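Local coordinates for malyl-CoA lyase/beta-methylmalyl-CoA lyase (Methylobacterium extorquens, PDB 5UGR), which belongs to the HpcH/HpaI aldolase/citrate lyase family and folds as a TIM barrel that binds a magnesium ion, at residues Ser16-Pro21 / Ala32-Asp37; Asp37-Asp42 / Lys71-Arg76. All blocks are in the same frame, centred on the assembly; numbering follows the deposited sequence. Where two conformers were deposited one is given.

Contact 1 of 2, residues Ser16-Pro21 / Ala32-Asp37; sequences SELAVP and AASKAD
The hydroxyl of S16 is held from two directions: the backbone N-H of D37 donates to OG over 2.9 Å, with 159° at the hydrogen, and the amide oxygen OD1 of N265 is hydrogen-bonded to the same OG. The first torsion of S16, 53°, sets OG between its own backbone N and carbonyl carbon, and from there the oxygen reaches the loop leading into strand 38-42, with A36 CA 3.4 Å from OG. N265 also uses its ND2 on the carbonyl of K35, joining both segments through one side chain. D37 turns its carboxylate elsewhere, into salt bridges with R15 and K324, while its CB passes 3.6 Å from the carbonyl O of S16.

Further along the strand the contact becomes apolar. The CB of L18 is directed at the loop and meets the methyl CB of A36 at 3.8 Å. With CG anti to the backbone N (chi1 176°), the leucine carries CD2 to 3.9 Å from S34 OG. That hydroxyl bonds to the carbonyl of S31 and takes a weak bond, 3.4 Å long, from A36 N to S34 OG, which spans residues 34 to 36.

Residues 32-37 thus form the return loop of the first beta-alpha unit of the TIM barrel, leading from helix 25-32 to the second barrel strand and folded against the N-terminal half of strand 16-21. Helix 259-268 packs alongside, touching S16 through A264 and S34 through I261, while S31 of helix 25-32 lies against L18.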
# COMPACT_ATOMS: atom_id res chain seq x y z
N SER A 16 -11.93 -4.67 -34.42
CA SER A 16 -11.69 -6.06 -34.74
C SER A 16 -10.23 -6.38 -34.51
O SER A 16 -9.34 -5.61 -34.92
CB SER A 16 -12.09 -6.36 -36.20
OG SER A 16 -11.48 -5.47 -37.11
N GLU A 17 -10.00 -7.52 -33.84
CA GLU A 17 -8.62 -7.96 -33.53
C GLU A 17 -8.49 -9.39 -33.98
O GLU A 17 -9.05 -10.31 -33.35
CB GLU A 17 -8.37 -7.78 -32.04
CG GLU A 17 -7.03 -8.29 -31.54
CD GLU A 17 -6.71 -7.89 -30.09
OE1 GLU A 17 -5.72 -8.43 -29.50
OE2 GLU A 17 -7.45 -7.02 -29.55
N LEU A 18 -7.76 -9.59 -35.09
CA LEU A 18 -7.65 -10.92 -35.71
C LEU A 18 -6.41 -11.63 -35.20
O LEU A 18 -5.31 -11.09 -35.28
CB LEU A 18 -7.57 -10.77 -37.22
CG LEU A 18 -7.37 -12.03 -38.04
CD1 LEU A 18 -8.63 -12.87 -37.99
CD2 LEU A 18 -7.03 -11.69 -39.47
N ALA A 19 -6.61 -12.86 -34.72
CA ALA A 19 -5.57 -13.75 -34.28
C ALA A 19 -5.09 -14.61 -35.42
O ALA A 19 -5.89 -15.29 -36.05
CB ALA A 19 -6.11 -14.64 -33.20
N VAL A 20 -3.78 -14.62 -35.66
CA VAL A 20 -3.22 -15.42 -36.77
C VAL A 20 -2.02 -16.22 -36.27
O VAL A 20 -1.03 -15.63 -35.86
CB VAL A 20 -2.80 -14.54 -37.95
CG1 VAL A 20 -2.40 -15.44 -39.14
CG2 VAL A 20 -3.85 -13.53 -38.36
N PRO A 21 -2.06 -17.56 -36.35
CA PRO A 21 -0.92 -18.32 -35.89
C PRO A 21 0.34 -18.13 -36.71
O PRO A 21 0.30 -18.24 -37.94
CB PRO A 21 -1.39 -19.77 -35.91
CG PRO A 21 -2.85 -19.74 -36.06
CD PRO A 21 -3.19 -18.42 -36.74
N ALA A 32 -3.11 -10.42 -44.34
CA ALA A 32 -2.62 -9.08 -44.61
C ALA A 32 -3.57 -8.28 -45.47
O ALA A 32 -3.59 -7.05 -45.37
CB ALA A 32 -1.25 -9.14 -45.28
N ALA A 33 -4.40 -8.97 -46.26
CA ALA A 33 -5.39 -8.30 -47.11
C ALA A 33 -6.78 -8.19 -46.45
O ALA A 33 -7.73 -7.75 -47.11
CB ALA A 33 -5.51 -9.07 -48.42
N SER A 34 -6.90 -8.61 -45.19
CA SER A 34 -8.19 -8.63 -44.52
C SER A 34 -8.60 -7.22 -44.10
O SER A 34 -7.84 -6.25 -44.18
CB SER A 34 -8.19 -9.54 -43.31
OG SER A 34 -7.51 -8.93 -42.24
N LYS A 35 -9.84 -7.16 -43.64
CA LYS A 35 -10.45 -5.95 -43.11
C LYS A 35 -10.31 -5.75 -41.59
O LYS A 35 -10.92 -4.85 -41.02
CB LYS A 35 -11.90 -5.87 -43.54
CG LYS A 35 -12.08 -5.72 -45.06
CD LYS A 35 -13.54 -5.70 -45.41
CE LYS A 35 -13.69 -5.71 -46.93
NZ LYS A 35 -15.14 -5.59 -47.28
N ALA A 36 -9.47 -6.53 -40.96
CA ALA A 36 -9.24 -6.37 -39.51
C ALA A 36 -8.55 -5.07 -39.24
O ALA A 36 -7.65 -4.65 -39.98
CB ALA A 36 -8.38 -7.49 -39.00
N ASP A 37 -8.91 -4.44 -38.12
CA ASP A 37 -8.23 -3.21 -37.67
C ASP A 37 -6.87 -3.51 -37.08
O ASP A 37 -5.92 -2.74 -37.24
CB ASP A 37 -9.06 -2.48 -36.64
CG ASP A 37 -10.38 -1.88 -37.19
OD1 ASP A 37 -10.47 -1.63 -38.42
OD2 ASP A 37 -11.28 -1.57 -36.36

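Contact 2 of 2, residues Asp37-Asp42 / Lys71-Arg76; sequences DVIFLD and KTMMIR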
# COMPACT_ATOMS: atom_id res chain seq x y z
N ASP A 37 -8.91 -4.44 -38.12
CA ASP A 37 -8.23 -3.21 -37.67
C ASP A 37 -6.87 -3.51 -37.08
O ASP A 37 -5.92 -2.74 -37.24
CB ASP A 37 -9.06 -2.48 -36.64
CG ASP A 37 -10.38 -1.88 -37.19
OD1 ASP A 37 -10.47 -1.63 -38.42
OD2 ASP A 37 -11.28 -1.57 -36.36
N VAL A 38 -6.83 -4.56 -36.28
CA VAL A 38 -5.65 -4.96 -35.52
C VAL A 38 -5.42 -6.43 -35.82
O VAL A 38 -6.37 -7.20 -35.85
CB VAL A 38 -5.92 -4.80 -33.98
CG1 VAL A 38 -4.74 -5.26 -33.16
CG2 VAL A 38 -6.26 -3.35 -33.61
N ILE A 39 -4.17 -6.82 -36.02
CA ILE A 39 -3.81 -8.23 -36.18
C ILE A 39 -2.73 -8.57 -35.19
O ILE A 39 -1.76 -7.82 -35.06
CB ILE A 39 -3.29 -8.56 -37.63
CG1 ILE A 39 -4.45 -8.39 -38.62
CG2 ILE A 39 -2.73 -10.00 -37.67
CD1 ILE A 39 -4.06 -8.62 -40.08
N PHE A 40 -2.89 -9.69 -34.48
CA PHE A 40 -1.75 -10.23 -33.77
C PHE A 40 -1.30 -11.53 -34.38
O PHE A 40 -2.11 -12.40 -34.70
CB PHE A 40 -1.94 -10.33 -32.22
CG PHE A 40 -2.83 -11.43 -31.71
CD1 PHE A 40 -2.39 -12.72 -31.56
CD2 PHE A 40 -4.08 -11.10 -31.19
CE1 PHE A 40 -3.20 -13.68 -30.98
CE2 PHE A 40 -4.88 -12.04 -30.60
CZ PHE A 40 -4.42 -13.36 -30.48
N LEU A 41 0.02 -11.58 -34.59
CA LEU A 41 0.70 -12.76 -35.04
C LEU A 41 1.14 -13.56 -33.83
O LEU A 41 1.91 -13.04 -32.98
CB LEU A 41 1.87 -12.37 -35.95
CG LEU A 41 1.53 -11.42 -37.11
CD1 LEU A 41 2.78 -11.15 -37.96
CD2 LEU A 41 0.37 -12.00 -37.98
N ASP A 42 0.63 -14.78 -33.71
CA ASP A 42 0.70 -15.50 -32.45
C ASP A 42 1.92 -16.43 -32.37
O ASP A 42 2.20 -17.23 -33.30
CB ASP A 42 -0.58 -16.33 -32.34
CG ASP A 42 -0.83 -16.88 -30.93
OD1 ASP A 42 -0.19 -16.39 -29.96
OD2 ASP A 42 -1.69 -17.81 -30.84
N LYS A 71 -2.77 -1.33 -40.90
CA LYS A 71 -3.21 -2.15 -39.74
C LYS A 71 -2.30 -1.94 -38.55
O LYS A 71 -1.10 -1.72 -38.69
CB LYS A 71 -3.29 -3.63 -40.11
CG LYS A 71 -4.41 -3.93 -41.14
CD LYS A 71 -4.28 -5.39 -41.48
CE LYS A 71 -5.31 -5.88 -42.42
NZ LYS A 71 -5.14 -5.25 -43.74
N THR A 72 -2.87 -2.00 -37.35
CA THR A 72 -2.04 -2.08 -36.14
C THR A 72 -1.53 -3.52 -36.04
O THR A 72 -2.33 -4.44 -35.86
CB THR A 72 -2.82 -1.69 -34.89
OG1 THR A 72 -3.30 -0.34 -35.01
CG2 THR A 72 -1.98 -1.81 -33.64
N MET A 73 -0.21 -3.68 -36.13
CA MET A 73 0.40 -5.01 -36.18
C MET A 73 1.04 -5.34 -34.84
O MET A 73 1.85 -4.57 -34.29
CB MET A 73 1.44 -5.07 -37.31
CG MET A 73 0.83 -5.01 -38.70
SD MET A 73 -0.48 -6.24 -39.02
CE MET A 73 0.41 -7.78 -38.68
N MET A 74 0.67 -6.52 -34.34
CA MET A 74 1.05 -6.96 -33.00
C MET A 74 1.60 -8.38 -33.04
O MET A 74 1.30 -9.13 -33.96
CB MET A 74 -0.21 -6.86 -32.11
CG MET A 74 -0.03 -7.05 -30.60
SD MET A 74 -1.36 -6.24 -29.67
CE MET A 74 -2.79 -7.19 -30.22
N ILE A 75 2.36 -8.75 -32.02
CA ILE A 75 2.66 -10.16 -31.77
C ILE A 75 2.17 -10.53 -30.37
O ILE A 75 2.25 -9.71 -29.44
CB ILE A 75 4.16 -10.46 -31.86
CG1 ILE A 75 5.04 -9.54 -30.96
CG2 ILE A 75 4.63 -10.41 -33.30
CD1 ILE A 75 6.53 -9.77 -30.92
N ARG A 76 1.64 -11.76 -30.26
CA ARG A 76 1.34 -12.33 -28.94
C ARG A 76 2.56 -13.19 -28.58
O ARG A 76 2.82 -14.24 -29.19
CB ARG A 76 0.07 -13.10 -28.84
CG ARG A 76 -0.13 -13.65 -27.40
CD ARG A 76 -1.50 -14.21 -27.12
NE ARG A 76 -1.88 -15.35 -27.98
CZ ARG A 76 -3.06 -15.95 -27.94
NH1 ARG A 76 -3.97 -15.55 -27.05
NH2 ARG A 76 -3.42 -16.89 -28.82
O HOH W 1 -5.80 -0.01 -35.96
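R76 and D42 form a side-on salt bridge at the C-terminal ends of two neighbouring parallel strands of the TIM barrel, the pair joined by a beta-alpha-beta crossover through helix 52-65. Followed outward, R76 CB lies 3.7 Å from F40 CD1, and CG and CD run beside D42 OD1; the chain bends at chi3 (61°), and the guanidinium comes to lie with one face over F40 CE1, CZ beside that atom and NH1 near F40 CZ, the ring and guanidinium planes 57° apart. NE donates to D42 OD1 and NH2 to OD2, each over 2.8 Å and nearly straight. Both carboxylate oxygens lie in the guanidinium plane, yet the nitrogens approach from above the carboxylate plane. OD1 and OD2 also accept the backbone N-H groups of E44 and A46, a double grip that should fix the carboxylate's rotation. The R76 side chain lies about 4 Å from the bound magnesium ion, whose site includes D45, E140 and D167.

Five backbone hydrogen bonds zip strands 38-42 and 72-76 together, from T72 N to D37 O through R76 N to L41 O. One face bears V38, F40 and D42 with T72, M74 and R76. The other carries I39, L41, M73 and I75: M73, folded back at its second and third torsions, lays SD 3.9 Å from I39 CB and places CE 4.1 Å from L41 CG. L41 and I75 also pack on helix 52-65.

At the strands' start, a water donates to D37 O and accepts from T72 OG1 over 2.7 Å.

Overall arrangement
From the N terminus, the chain runs along strand 16-21, then returns through helix 25-32, and closes contact 1 where residues 32-37 come back to the start of that strand. D37 belongs to both contacts and begins contact 2, which closes after helix 52-65 when strand 72-76 joins strand 38-42. The two loops are therefore in series, neither nested nor crossed, with centres about 7 Å apart. Contact 1 sets the loop feeding strand 38-42 against strand 16-21; those two strands pair directly, and contact 2 adds strand 72-76 to the eight-stranded barrel. K71 NZ hydrogen-bonds the carbonyl oxygens of A32 and S34, fastening the residue just before strand 72-76 to segment 32-37.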